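PDB 3RRX: Exo-1,3/1,4-beta-glucanase from Pseudoalteromonas sp., which hydrolyses beta-1,3- and beta-1,4-linked glucans as an exo-acting glycoside hydrolase of family 3, probably releasing glucose from chain ends. Local coordinates for residues A24-L29 against A350-L355; T136-R141 against R387-E392; V435-T440 against Y492-G497; G474-K479 against K519-P524. The protein carries 1 engineered substitution. One frame throughout, in Å; residues are numbered along the deposited sequence.

Near the N terminus, helix 20-32 meets its partner, helix 344-361, 321 residues on: contact 1 so brings the beginning and end of the (alpha/beta)8 barrel region together. Contact 2 starts inside that loop, on helix 136-151, and finishes beyond it on helix 384-397, so the two cross, and contact 2 fastens the barrel to the helix leading into the second domain. Both earlier loops are closed before contacts 3 and 4 open, and these two cross each other. Contact 3 joins loops after helix 426-430 and strand 482-488, near the barrel; contact 4, about 34 Å away between centres, joins the loop between strands 467-470 and 482-488 to the end of helix 510-520.

Contact 1 of 4, residues A24-L29 against A350-L355; sequences AQIEKL and AVRRFL
Glu27 and Arg352 meet across two roughly antiparallel helices, 20-32 and 344-361, that bring together the first and last parts of the TIM-barrel domain of family 3 glycoside hydrolases. The segment axes come within 10.0 Å at an angle of 140°. The carboxylate and guanidinium planes are 12° apart, and Glu27 OE2 lies at the edge of the guanidinium, in its plane. Arg352 is extended from CG to NE, whereas Glu27 is bent at its second torsion (chi2 -50°), which turns its oxygens back toward the other helix. A long, flexible pair suits this partly exposed margin, where each chain can reach over the apolar seam.

Beside the ion pair, Ile26 stands at about a right angle to the arginine stem, its CG2 3.8 Å from Arg352 CG. The Ile26 and Leu355 side chains slide past each other in opposite directions, Ile26 CG1 4.1 Å from Leu355 CB. Branched aliphatic residues fill this seam, and Leu29 CD1 adds a contact of 3.9 Å with Leu355 CD1. Gln41 of helix 35-42 also touches Leu355. In the salt bridge the bond from Arg352 NH2 to Glu27 OE1 is long and weak; most of the grip comes from Arg352 NE, which donates over 2.7 Å to the syn lone pair of Glu27 OE2.

Contact 2 of 4, residues T136-R141 against R387-E392; sequences TDLIKR and RTLARE
The guanidinium of Arg141 receives the carboxylate of Glu392 at its edge, in plane, while Leu389 CD1 approaches the same group obliquely. This is an end-on, two-nitrogen salt bridge between roughly antiparallel helices: helix 136-151 of the TIM-barrel domain and helix 384-397, which leads into the family 3 C-terminal (alpha/beta sheet) domain. Arg141 NH1 donates to Glu392 OE1 at 3.0 Å and NH2 to Glu392 OE2 at 2.8 Å, both nearly straight. Each oxygen is met on its syn side but somewhat out of the carboxylate plane, since the two flat groups are turned 26° apart.

Arginine suits the place because its three nitrogens can serve two acids. Its chain bends at chi3 (-81°), bringing NE back to Asp137, one helical turn earlier, where Arg141 NE lies 3.0 Å from OD2. That bond is less straight and meets Asp137 OD2 from above its carboxylate plane. Asp137, Arg141 and Glu392 thus form a network, to which Lys396 adds a second cation at Glu392 OE2. With a cation between them, the two acids probably feel less mutual repulsion.

Beside the charges, the leucines supply an apolar contact. Leu389 has CG anti to its backbone nitrogen (chi1 172°), which brings CG up to the other helix. The fork there lets Leu389 CD2 lie 3.5 Å from Arg141 O while CD1 is 3.7 Å from Leu138 CD1.

Contact 3 of 4, residues V435-T440 against Y492-G497; sequences VSWQGT and YAEWFG
An aromatic cluster of Trp437, Trp495 and Phe496 joins two loops of the family 3 C-terminal domain. Trp437 points the edge of its six-membered ring toward the face of Trp495 in an offset edge-to-face pair, centroids 5.5 Å apart and planes at 65°. Trp437 CH2 also lies 3.8 Å from Phe496 CE2, obliquely. Ala493 CB sits over one face of the indole, a CH-pi contact that a small methyl can make at close range.

The loops follow helix 426-430 and strand 482-488 of the alpha/beta sheet domain, and Gln438 binds them with its amide. Bent at chi2 (-58°), its chain lays that amide over the Phe496 ring, the planes 25° apart. Both ends pair with one residue: Ala493 N donates to Gln438 OE1 at 2.9 Å from above the carbonyl plane, while Gln438 NE2 donates to Ala493 O at 3.0 Å along a nearly straight line. Glutamine suits this place by offering both donor and acceptor. Tyr492 O accepts a hydrogen bond from Tyr175 OH and Trp495 touches Asp228, so the loops abut the TIM-barrel domain. Trp437 NE1 makes a bent bond of 2.9 Å to Glu494 OE1, on the anti side but out of the carboxylate plane.

Contact 4 of 4, residues G474-K479 against K519-P524; sequences GEYTSK and KADNIP
The backbone oxygen of Asp521 accepts a hydrogen bond from Lys479 NZ at 2.9 Å, the donor lying in the carbonyl plane with a C=O...N angle of 156°. In the alpha/beta sheet domain, this ties the loop before strand 482-488 to the turn from helix 510-520 into strand 525-530, the two strands being parallel neighbours. The acceptor belongs to the Schellman motif that closes the helix, in which Asn522 takes positive phi as the C-prime residue and Asn522 N bonds to Lys519 O over 2.8 Å. A lysine is apt here, since its positive charge would be expected to interact favourably with the partial negative charge at the helix C terminus. Its chain arrives from the loop with CG anti to the backbone nitrogen (chi1 -168°) and a bend at chi3.

The same turn meets Tyr476 through the Asp521 side chain. The phenol and the acid come from opposite directions, OD1 lying at the ring edge in plane while the carboxylate is turned 79° from the ring. Tyr476 OH donates to Asp521 OD1, although the modelled separation is so short that its exact value is doubtful.

Ile523, buried just after the turn, gives the polar ends an apolar base and also touches Pro480. Its CG1 packs 4.0 Å from Lys479 CE, crossing the aliphatic part of the lysine, and the next atom out, Ile523 CD1, reaches Tyr476 CE2 at 3.7 Å.

Contact 1 of 4, residues A24-L29 against A350-L355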
loop_
_atom_site.group_PDB
_atom_site.type_symbol
_atom_site.label_atom_id
_atom_site.label_comp_id
_atom_site.label_asym_id
_atom_site.label_seq_id
_atom_site.Cartn_x
_atom_site.Cartn_y
_atom_site.Cartn_z
ATOM N N ALA A 24 16.733 8.143 28.622
ATOM C CA ALA A 24 16.950 9.141 29.672
ATOM C C ALA A 24 16.050 10.346 29.448
ATOM O O ALA A 24 15.412 10.829 30.382
ATOM C CB ALA A 24 18.419 9.570 29.728
ATOM N N GLN A 25 15.988 10.821 28.205
ATOM C CA GLN A 25 15.156 11.977 27.875
ATOM C C GLN A 25 13.668 11.713 28.095
ATOM O O GLN A 25 12.947 12.572 28.606
ATOM C CB GLN A 25 15.361 12.404 26.424
ATOM C CG GLN A 25 16.775 12.784 26.045
ATOM C CD GLN A 25 16.900 13.050 24.556
ATOM O OE1 GLN A 25 17.727 12.447 23.867
ATOM N NE2 GLN A 25 16.066 13.948 24.050
ATOM N N ILE A 26 13.200 10.539 27.671
ATOM C CA ILE A 26 11.813 10.164 27.892
ATOM C C ILE A 26 11.458 10.227 29.382
ATOM O O ILE A 26 10.426 10.775 29.765
ATOM C CB ILE A 26 11.515 8.735 27.384
ATOM C CG1 ILE A 26 11.673 8.643 25.862
ATOM C CG2 ILE A 26 10.107 8.332 27.766
ATOM C CD1 ILE A 26 11.699 7.192 25.355
ATOM N N GLU A 27 12.301 9.645 30.226
ATOM C CA GLU A 27 11.978 9.605 31.652
ATOM C C GLU A 27 11.931 11.004 32.281
ATOM O O GLU A 27 11.064 11.288 33.101
ATOM C CB GLU A 27 12.925 8.671 32.415
ATOM C CG GLU A 27 12.753 7.198 32.039
ATOM C CD GLU A 27 11.296 6.743 32.075
ATOM O OE1 GLU A 27 10.643 6.900 33.135
ATOM O OE2 GLU A 27 10.804 6.228 31.045
ATOM N N LYS A 28 12.844 11.877 31.874
ATOM C CA LYS A 28 12.854 13.255 32.364
ATOM C C LYS A 28 11.587 13.999 31.934
ATOM O O LYS A 28 10.995 14.738 32.723
ATOM C CB LYS A 28 14.105 13.986 31.868
ATOM C CG LYS A 28 14.254 15.405 32.393
ATOM C CD LYS A 28 15.514 16.059 31.850
ATOM C CE LYS A 28 15.669 17.477 32.372
ATOM N NZ LYS A 28 16.908 18.125 31.853
ATOM N N LEU A 29 11.166 13.793 30.685
ATOM C CA LEU A 29 9.935 14.400 30.183
ATOM C C LEU A 29 8.705 13.885 30.915
ATOM O O LEU A 29 7.868 14.672 31.359
ATOM C CB LEU A 29 9.757 14.149 28.679
ATOM C CG LEU A 29 10.469 15.059 27.683
ATOM C CD1 LEU A 29 10.188 14.581 26.261
ATOM C CD2 LEU A 29 10.027 16.506 27.857
ATOM N N ALA A 350 2.222 4.323 26.873
ATOM C CA ALA A 350 1.871 4.787 25.529
ATOM C C ALA A 350 2.796 5.925 25.121
ATOM O O ALA A 350 3.358 5.946 24.013
ATOM C CB ALA A 350 0.412 5.249 25.488
ATOM N N VAL A 351 2.954 6.886 26.022
ATOM C CA VAL A 351 3.790 8.040 25.726
ATOM C C VAL A 351 5.269 7.654 25.593
ATOM O O VAL A 351 5.955 8.149 24.695
ATOM C CB VAL A 351 3.570 9.192 26.738
ATOM C CG1 VAL A 351 4.530 10.342 26.461
ATOM C CG2 VAL A 351 2.127 9.683 26.661
ATOM N N ARG A 352 5.753 6.765 26.459
ATOM C CA ARG A 352 7.117 6.244 26.340
ATOM C C ARG A 352 7.384 5.674 24.953
ATOM O O ARG A 352 8.384 5.992 24.325
ATOM C CB ARG A 352 7.368 5.115 27.347
ATOM C CG ARG A 352 7.727 5.580 28.731
ATOM C CD ARG A 352 8.290 4.444 29.590
ATOM N NE ARG A 352 8.420 4.894 30.967
ATOM C CZ ARG A 352 7.513 4.658 31.904
ATOM N NH1 ARG A 352 6.434 3.951 31.604
ATOM N NH2 ARG A 352 7.691 5.110 33.139
ATOM N N ARG A 353 6.499 4.792 24.499
ATOM C CA ARG A 353 6.694 4.108 23.225
ATOM C C ARG A 353 6.689 5.086 22.045
ATOM O O ARG A 353 7.460 4.942 21.095
ATOM C CB ARG A 353 5.608 3.040 23.038
ATOM C CG ARG A 353 5.752 1.848 23.999
ATOM C CD ARG A 353 4.542 0.925 23.962
ATOM N NE ARG A 353 4.763 -0.282 24.760
ATOM C CZ ARG A 353 5.353 -1.377 24.296
ATOM N NH1 ARG A 353 5.775 -1.425 23.035
ATOM N NH2 ARG A 353 5.528 -2.429 25.091
ATOM N N PHE A 354 5.810 6.080 22.115
ATOM C CA PHE A 354 5.682 7.072 21.046
ATOM C C PHE A 354 6.861 8.058 21.059
ATOM O O PHE A 354 7.453 8.352 20.019
ATOM C CB PHE A 354 4.345 7.814 21.194
ATOM C CG PHE A 354 4.082 8.838 20.118
ATOM C CD1 PHE A 354 4.188 8.505 18.777
ATOM C CD2 PHE A 354 3.690 10.130 20.454
ATOM C CE1 PHE A 354 3.940 9.445 17.786
ATOM C CE2 PHE A 354 3.436 11.075 19.471
ATOM C CZ PHE A 354 3.561 10.734 18.136
ATOM N N LEU A 355 7.207 8.567 22.237
ATOM C CA LEU A 355 8.353 9.462 22.344
ATOM C C LEU A 355 9.638 8.739 21.946
ATOM O O LEU A 355 10.541 9.336 21.363
ATOM C CB LEU A 355 8.494 10.022 23.762
ATOM C CG LEU A 355 7.481 11.098 24.147
ATOM C CD1 LEU A 355 7.758 11.591 25.564
ATOM C CD2 LEU A 355 7.536 12.249 23.142
#

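Contact 2 of 4, residues T136-R141 against R387-E392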
loop_
_atom_site.group_PDB
_atom_site.type_symbol
_atom_site.label_atom_id
_atom_site.label_comp_id
_atom_site.label_asym_id
_atom_site.label_seq_id
_atom_site.Cartn_x
_atom_site.Cartn_y
_atom_site.Cartn_z
ATOM N N THR A 136 13.686 -8.996 -3.423
ATOM C CA THR A 136 13.786 -8.333 -2.125
ATOM C C THR A 136 14.579 -7.026 -2.179
ATOM O O THR A 136 14.274 -6.075 -1.454
ATOM C CB THR A 136 14.412 -9.270 -1.067
ATOM O OG1 THR A 136 15.627 -9.812 -1.588
ATOM C CG2 THR A 136 13.472 -10.417 -0.744
ATOM N N ASP A 137 15.597 -6.977 -3.032
ATOM C CA ASP A 137 16.418 -5.772 -3.174
ATOM C C ASP A 137 15.586 -4.632 -3.760
ATOM O O ASP A 137 15.722 -3.476 -3.361
ATOM C CB ASP A 137 17.622 -6.054 -4.076
ATOM C CG ASP A 137 18.378 -4.789 -4.464
ATOM O OD1 ASP A 137 18.823 -4.057 -3.557
ATOM O OD2 ASP A 137 18.522 -4.525 -5.680
ATOM N N LEU A 138 14.727 -4.974 -4.713
ATOM C CA LEU A 138 13.819 -4.015 -5.326
ATOM C C LEU A 138 12.925 -3.389 -4.271
ATOM O O LEU A 138 12.742 -2.173 -4.250
ATOM C CB LEU A 138 12.945 -4.705 -6.378
ATOM C CG LEU A 138 11.886 -3.851 -7.090
ATOM C CD1 LEU A 138 12.542 -2.854 -8.037
ATOM C CD2 LEU A 138 10.900 -4.736 -7.857
ATOM N N ILE A 139 12.372 -4.231 -3.394
ATOM C CA ILE A 139 11.494 -3.758 -2.326
ATOM C C ILE A 139 12.220 -2.740 -1.450
ATOM O O ILE A 139 11.669 -1.689 -1.120
ATOM C CB ILE A 139 10.975 -4.921 -1.444
ATOM C CG1 ILE A 139 10.165 -5.917 -2.280
ATOM C CG2 ILE A 139 10.134 -4.386 -0.261
ATOM C CD1 ILE A 139 9.025 -5.286 -3.034
ATOM N N LYS A 140 13.457 -3.051 -1.072
ATOM C CA LYS A 140 14.222 -2.138 -0.221
ATOM C C LYS A 140 14.436 -0.785 -0.908
ATOM O O LYS A 140 14.296 0.270 -0.286
ATOM C CB LYS A 140 15.565 -2.763 0.205
ATOM C CG LYS A 140 16.286 -1.978 1.310
ATOM C CD LYS A 140 17.574 -2.664 1.747
ATOM C CE LYS A 140 18.189 -1.980 2.976
ATOM N NZ LYS A 140 19.200 -2.860 3.634
ATOM N N ARG A 141 14.769 -0.808 -2.193
ATOM C CA ARG A 141 14.985 0.441 -2.925
ATOM C C ARG A 141 13.708 1.272 -3.050
ATOM O O ARG A 141 13.752 2.509 -3.011
ATOM C CB ARG A 141 15.597 0.161 -4.306
ATOM C CG ARG A 141 17.038 -0.376 -4.230
ATOM C CD ARG A 141 17.652 -0.570 -5.618
ATOM N NE ARG A 141 17.229 -1.822 -6.227
ATOM C CZ ARG A 141 16.779 -1.940 -7.475
ATOM N NH1 ARG A 141 16.684 -0.876 -8.258
ATOM N NH2 ARG A 141 16.423 -3.128 -7.940
ATOM N N ARG A 387 11.289 7.138 -10.969
ATOM C CA ARG A 387 10.429 6.625 -12.029
ATOM C C ARG A 387 11.137 5.515 -12.791
ATOM O O ARG A 387 10.503 4.566 -13.250
ATOM C CB ARG A 387 9.969 7.744 -12.956
ATOM C CG ARG A 387 9.189 8.822 -12.220
ATOM C CD ARG A 387 8.495 9.804 -13.182
ATOM N NE ARG A 387 7.736 10.801 -12.429
ATOM C CZ ARG A 387 6.474 10.640 -12.040
ATOM N NH1 ARG A 387 5.812 9.525 -12.353
ATOM N NH2 ARG A 387 5.872 11.593 -11.341
ATOM N N THR A 388 12.456 5.626 -12.898
ATOM C CA THR A 388 13.260 4.559 -13.483
ATOM C C THR A 388 13.195 3.281 -12.638
ATOM O O THR A 388 13.108 2.168 -13.166
ATOM C CB THR A 388 14.720 5.003 -13.652
ATOM O OG1 THR A 388 14.777 6.066 -14.615
ATOM C CG2 THR A 388 15.574 3.843 -14.146
ATOM N N LEU A 389 13.250 3.450 -11.323
ATOM C CA LEU A 389 13.063 2.344 -10.385
ATOM C C LEU A 389 11.679 1.705 -10.528
ATOM O O LEU A 389 11.541 0.471 -10.558
ATOM C CB LEU A 389 13.272 2.848 -8.951
ATOM C CG LEU A 389 12.930 1.891 -7.801
ATOM C CD1 LEU A 389 13.805 0.652 -7.867
ATOM C CD2 LEU A 389 13.104 2.610 -6.462
ATOM N N ALA A 390 10.649 2.544 -10.613
ATOM C CA ALA A 390 9.276 2.056 -10.736
ATOM C C ALA A 390 9.062 1.306 -12.046
ATOM O O ALA A 390 8.360 0.295 -12.085
ATOM C CB ALA A 390 8.276 3.223 -10.608
ATOM N N ARG A 391 9.660 1.814 -13.119
ATOM C CA ARG A 391 9.590 1.163 -14.423
ATOM C C ARG A 391 10.196 -0.239 -14.368
ATOM O O ARG A 391 9.657 -1.184 -14.953
ATOM C CB ARG A 391 10.295 2.034 -15.466
ATOM C CG ARG A 391 10.170 1.556 -16.895
ATOM C CD ARG A 391 10.722 2.623 -17.840
ATOM N NE ARG A 391 10.947 2.135 -19.198
ATOM C CZ ARG A 391 11.357 2.912 -20.201
ATOM N NH1 ARG A 391 11.564 4.208 -19.997
ATOM N NH2 ARG A 391 11.558 2.397 -21.406
ATOM N N GLU A 392 11.316 -0.368 -13.659
ATOM C CA GLU A 392 11.928 -1.672 -13.412
ATOM C C GLU A 392 10.942 -2.565 -12.669
ATOM O O GLU A 392 10.760 -3.737 -13.014
ATOM C CB GLU A 392 13.213 -1.522 -12.587
ATOM C CG GLU A 392 13.863 -2.850 -12.160
ATOM C CD GLU A 392 14.974 -2.657 -11.124
ATOM O OE1 GLU A 392 15.430 -1.510 -10.939
ATOM O OE2 GLU A 392 15.395 -3.650 -10.489
#

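Contact 3 of 4, residues V435-T440 against Y492-G497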
loop_
_atom_site.group_PDB
_atom_site.type_symbol
_atom_site.label_atom_id
_atom_site.label_comp_id
_atom_site.label_asym_id
_atom_site.label_seq_id
_atom_site.Cartn_x
_atom_site.Cartn_y
_atom_site.Cartn_z
ATOM N N VAL A 435 -3.485 9.535 -5.646
ATOM C CA VAL A 435 -3.901 10.933 -5.592
ATOM C C VAL A 435 -5.273 11.059 -4.936
ATOM O O VAL A 435 -5.458 11.872 -4.028
ATOM C CB VAL A 435 -3.860 11.614 -6.972
ATOM C CG1 VAL A 435 -4.327 13.052 -6.861
ATOM C CG2 VAL A 435 -2.445 11.559 -7.530
ATOM N N SER A 436 -6.220 10.233 -5.370
ATOM C CA SER A 436 -7.511 10.127 -4.701
ATOM C C SER A 436 -7.746 8.709 -4.172
ATOM O O SER A 436 -6.991 7.779 -4.474
ATOM C CB SER A 436 -8.646 10.550 -5.634
ATOM O OG SER A 436 -8.954 9.534 -6.569
ATOM N N TRP A 437 -8.802 8.559 -3.382
ATOM C CA TRP A 437 -9.089 7.323 -2.668
ATOM C C TRP A 437 -9.523 6.185 -3.597
ATOM O O TRP A 437 -8.848 5.162 -3.687
ATOM C CB TRP A 437 -10.169 7.607 -1.625
ATOM C CG TRP A 437 -10.521 6.476 -0.716
ATOM C CD1 TRP A 437 -9.667 5.591 -0.113
ATOM C CD2 TRP A 437 -11.836 6.123 -0.286
ATOM N NE1 TRP A 437 -10.380 4.703 0.660
ATOM C CE2 TRP A 437 -11.712 5.009 0.572
ATOM C CE3 TRP A 437 -13.112 6.639 -0.547
ATOM C CZ2 TRP A 437 -12.816 4.405 1.178
ATOM C CZ3 TRP A 437 -14.211 6.033 0.055
ATOM C CH2 TRP A 437 -14.053 4.930 0.904
ATOM N N GLN A 438 -10.648 6.359 -4.287
ATOM C CA GLN A 438 -11.166 5.314 -5.169
ATOM C C GLN A 438 -10.461 5.273 -6.518
ATOM O O GLN A 438 -10.360 4.218 -7.140
ATOM C CB GLN A 438 -12.672 5.479 -5.393
ATOM C CG GLN A 438 -13.522 5.186 -4.152
ATOM C CD GLN A 438 -13.288 3.783 -3.622
ATOM O OE1 GLN A 438 -13.278 2.814 -4.385
ATOM N NE2 GLN A 438 -13.080 3.669 -2.305
ATOM N N GLY A 439 -10.007 6.431 -6.983
ATOM C CA GLY A 439 -9.366 6.532 -8.279
ATOM C C GLY A 439 -10.339 6.773 -9.425
ATOM O O GLY A 439 -9.920 7.086 -10.538
ATOM N N THR A 440 -11.635 6.638 -9.150
ATOM C CA THR A 440 -12.674 6.757 -10.180
ATOM C C THR A 440 -12.626 8.082 -10.932
ATOM O O THR A 440 -12.852 8.132 -12.143
ATOM C CB THR A 440 -14.081 6.686 -9.565
ATOM O OG1 THR A 440 -14.160 5.589 -8.659
ATOM C CG2 THR A 440 -15.135 6.526 -10.660
ATOM N N TYR A 492 -10.514 0.917 -7.348
ATOM C CA TYR A 492 -11.304 0.880 -6.124
ATOM C C TYR A 492 -10.388 0.852 -4.905
ATOM O O TYR A 492 -9.190 0.586 -5.021
ATOM C CB TYR A 492 -12.219 -0.353 -6.103
ATOM C CG TYR A 492 -11.482 -1.652 -6.355
ATOM C CD1 TYR A 492 -10.779 -2.295 -5.331
ATOM C CD2 TYR A 492 -11.478 -2.233 -7.620
ATOM C CE1 TYR A 492 -10.098 -3.475 -5.566
ATOM C CE2 TYR A 492 -10.802 -3.415 -7.866
ATOM C CZ TYR A 492 -10.108 -4.030 -6.831
ATOM O OH TYR A 492 -9.427 -5.198 -7.069
ATOM N N ALA A 493 -10.969 1.116 -3.738
ATOM C CA ALA A 493 -10.257 1.014 -2.467
ATOM C C ALA A 493 -11.221 0.510 -1.407
ATOM O O ALA A 493 -12.398 0.871 -1.417
ATOM C CB ALA A 493 -9.695 2.373 -2.056
ATOM N N GLU A 494 -10.716 -0.321 -0.500
ATOM C CA GLU A 494 -11.492 -0.809 0.639
ATOM C C GLU A 494 -12.782 -1.491 0.187
ATOM O O GLU A 494 -12.800 -2.164 -0.852
ATOM C CB GLU A 494 -11.737 0.315 1.664
ATOM C CG GLU A 494 -10.439 0.983 2.144
ATOM C CD GLU A 494 -10.649 2.008 3.260
ATOM O OE1 GLU A 494 -10.268 3.180 3.080
ATOM O OE2 GLU A 494 -11.181 1.647 4.319
ATOM N N TRP A 495 -13.857 -1.337 0.952
ATOM C CA TRP A 495 -15.051 -2.151 0.722
ATOM C C TRP A 495 -15.697 -1.938 -0.661
ATOM O O TRP A 495 -16.444 -2.795 -1.137
ATOM C CB TRP A 495 -16.076 -1.959 1.854
ATOM C CG TRP A 495 -16.680 -0.600 1.874
ATOM C CD1 TRP A 495 -17.814 -0.199 1.229
ATOM C CD2 TRP A 495 -16.180 0.553 2.562
ATOM N NE1 TRP A 495 -18.052 1.130 1.474
ATOM C CE2 TRP A 495 -17.064 1.619 2.287
ATOM C CE3 TRP A 495 -15.073 0.788 3.384
ATOM C CZ2 TRP A 495 -16.876 2.902 2.803
ATOM C CZ3 TRP A 495 -14.887 2.065 3.904
ATOM C CH2 TRP A 495 -15.785 3.108 3.608
ATOM N N PHE A 496 -15.408 -0.809 -1.307
ATOM C CA PHE A 496 -15.907 -0.561 -2.667
ATOM C C PHE A 496 -15.486 -1.671 -3.622
ATOM O O PHE A 496 -16.142 -1.901 -4.638
ATOM C CB PHE A 496 -15.382 0.766 -3.225
ATOM C CG PHE A 496 -16.131 1.978 -2.750
ATOM C CD1 PHE A 496 -16.678 2.870 -3.667
ATOM C CD2 PHE A 496 -16.262 2.251 -1.395
ATOM C CE1 PHE A 496 -17.346 4.011 -3.242
ATOM C CE2 PHE A 496 -16.939 3.387 -0.962
ATOM C CZ PHE A 496 -17.483 4.267 -1.891
ATOM N N GLY A 497 -14.377 -2.338 -3.302
ATOM C CA GLY A 497 -13.838 -3.393 -4.144
ATOM C C GLY A 497 -14.195 -4.808 -3.709
ATOM O O GLY A 497 -13.768 -5.774 -4.340
#

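Contact 4 of 4, residues G474-K479 against K519-P524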
loop_
_atom_site.group_PDB
_atom_site.type_symbol
_atom_site.label_atom_id
_atom_site.label_comp_id
_atom_site.label_asym_id
_atom_site.label_seq_id
_atom_site.Cartn_x
_atom_site.Cartn_y
_atom_site.Cartn_z
ATOM N N GLY A 474 -11.609 -0.390 -30.651
ATOM C CA GLY A 474 -11.059 -1.302 -31.643
ATOM C C GLY A 474 -11.312 -0.945 -33.109
ATOM O O GLY A 474 -11.191 -1.795 -33.996
ATOM N N GLU A 475 -11.656 0.311 -33.375
ATOM C CA GLU A 475 -11.839 0.768 -34.754
ATOM C C GLU A 475 -10.484 0.934 -35.430
ATOM O O GLU A 475 -9.527 1.385 -34.800
ATOM C CB GLU A 475 -12.586 2.105 -34.777
ATOM C CG GLU A 475 -14.012 2.030 -34.257
ATOM C CD GLU A 475 -14.924 1.244 -35.178
ATOM O OE1 GLU A 475 -14.791 1.389 -36.413
ATOM O OE2 GLU A 475 -15.772 0.479 -34.670
ATOM N N TYR A 476 -10.391 0.589 -36.710
ATOM C CA TYR A 476 -9.150 0.845 -37.447
ATOM C C TYR A 476 -9.383 1.165 -38.924
ATOM O O TYR A 476 -10.432 0.852 -39.481
ATOM C CB TYR A 476 -8.193 -0.341 -37.325
ATOM C CG TYR A 476 -8.783 -1.630 -37.836
ATOM C CD1 TYR A 476 -8.681 -1.978 -39.176
ATOM C CD2 TYR A 476 -9.459 -2.490 -36.984
ATOM C CE1 TYR A 476 -9.227 -3.154 -39.650
ATOM C CE2 TYR A 476 -10.010 -3.672 -37.449
ATOM C CZ TYR A 476 -9.890 -3.994 -38.782
ATOM O OH TYR A 476 -10.434 -5.162 -39.255
ATOM N N THR A 477 -8.381 1.781 -39.544
ATOM C CA THR A 477 -8.410 2.085 -40.971
ATOM C C THR A 477 -7.530 1.096 -41.721
ATOM O O THR A 477 -7.978 0.451 -42.669
ATOM C CB THR A 477 -7.914 3.513 -41.248
ATOM O OG1 THR A 477 -8.789 4.453 -40.610
ATOM C CG2 THR A 477 -7.883 3.787 -42.752
ATOM N N SER A 478 -6.277 0.977 -41.295
ATOM C CA SER A 478 -5.374 -0.017 -41.859
ATOM C C SER A 478 -5.352 -1.229 -40.940
ATOM O O SER A 478 -5.046 -1.104 -39.756
ATOM C CB SER A 478 -3.961 0.553 -41.998
ATOM O OG SER A 478 -3.975 1.806 -42.663
ATOM N N LYS A 479 -5.685 -2.399 -41.471
ATOM C CA LYS A 479 -5.725 -3.601 -40.644
ATOM C C LYS A 479 -4.370 -3.860 -39.992
ATOM O O LYS A 479 -3.345 -3.907 -40.677
ATOM C CB LYS A 479 -6.150 -4.804 -41.472
ATOM C CG LYS A 479 -6.483 -6.021 -40.644
ATOM C CD LYS A 479 -7.049 -7.123 -41.518
ATOM C CE LYS A 479 -8.072 -7.952 -40.758
ATOM N NZ LYS A 479 -8.611 -9.077 -41.582
ATOM N N LYS A 519 -10.950 -10.939 -32.838
ATOM C CA LYS A 519 -10.689 -12.325 -33.208
ATOM C C LYS A 519 -11.487 -12.728 -34.459
ATOM O O LYS A 519 -10.979 -13.424 -35.336
ATOM C CB LYS A 519 -10.990 -13.248 -32.020
ATOM C CG LYS A 519 -10.902 -14.733 -32.313
ATOM C CD LYS A 519 -11.029 -15.550 -31.027
ATOM C CE LYS A 519 -11.157 -17.039 -31.326
ATOM N NZ LYS A 519 -10.947 -17.869 -30.110
ATOM N N ALA A 520 -12.731 -12.270 -34.543
ATOM C CA ALA A 520 -13.572 -12.523 -35.715
ATOM C C ALA A 520 -12.985 -11.941 -37.002
ATOM O O ALA A 520 -13.288 -12.411 -38.101
ATOM C CB ALA A 520 -14.976 -11.978 -35.490
ATOM N N ASP A 521 -12.160 -10.907 -36.863
ATOM C CA ASP A 521 -11.509 -10.283 -38.009
ATOM C C ASP A 521 -10.171 -10.937 -38.275
ATOM O O ASP A 521 -9.396 -10.464 -39.101
ATOM C CB ASP A 521 -11.266 -8.803 -37.735
ATOM C CG ASP A 521 -12.353 -7.924 -38.293
ATOM O OD1 ASP A 521 -12.119 -6.701 -38.396
ATOM O OD2 ASP A 521 -13.434 -8.453 -38.630
ATOM N N ASN A 522 -9.882 -12.005 -37.544
ATOM C CA ASN A 522 -8.629 -12.720 -37.734
ATOM C C ASN A 522 -7.413 -11.868 -37.393
ATOM O O ASN A 522 -6.356 -12.004 -38.007
ATOM C CB ASN A 522 -8.531 -13.234 -39.176
ATOM C CG ASN A 522 -7.452 -14.279 -39.348
ATOM O OD1 ASN A 522 -6.572 -14.147 -40.200
ATOM N ND2 ASN A 522 -7.505 -15.326 -38.530
ATOM N N ILE A 523 -7.569 -10.984 -36.409
ATOM C CA ILE A 523 -6.452 -10.191 -35.907
ATOM C C ILE A 523 -5.915 -10.855 -34.639
ATOM O O ILE A 523 -6.671 -11.118 -33.714
ATOM C CB ILE A 523 -6.901 -8.752 -35.573
ATOM C CG1 ILE A 523 -7.396 -8.041 -36.835
ATOM C CG2 ILE A 523 -5.757 -7.950 -34.922
ATOM C CD1 ILE A 523 -8.191 -6.784 -36.548
ATOM N N PRO A 524 -4.609 -11.141 -34.606
ATOM C CA PRO A 524 -3.957 -11.730 -33.430
ATOM C C PRO A 524 -4.098 -10.786 -32.238
ATOM O O PRO A 524 -3.884 -9.587 -32.391
ATOM C CB PRO A 524 -2.491 -11.820 -33.851
ATOM C CG PRO A 524 -2.508 -11.762 -35.341
ATOM C CD PRO A 524 -3.664 -10.908 -35.708
#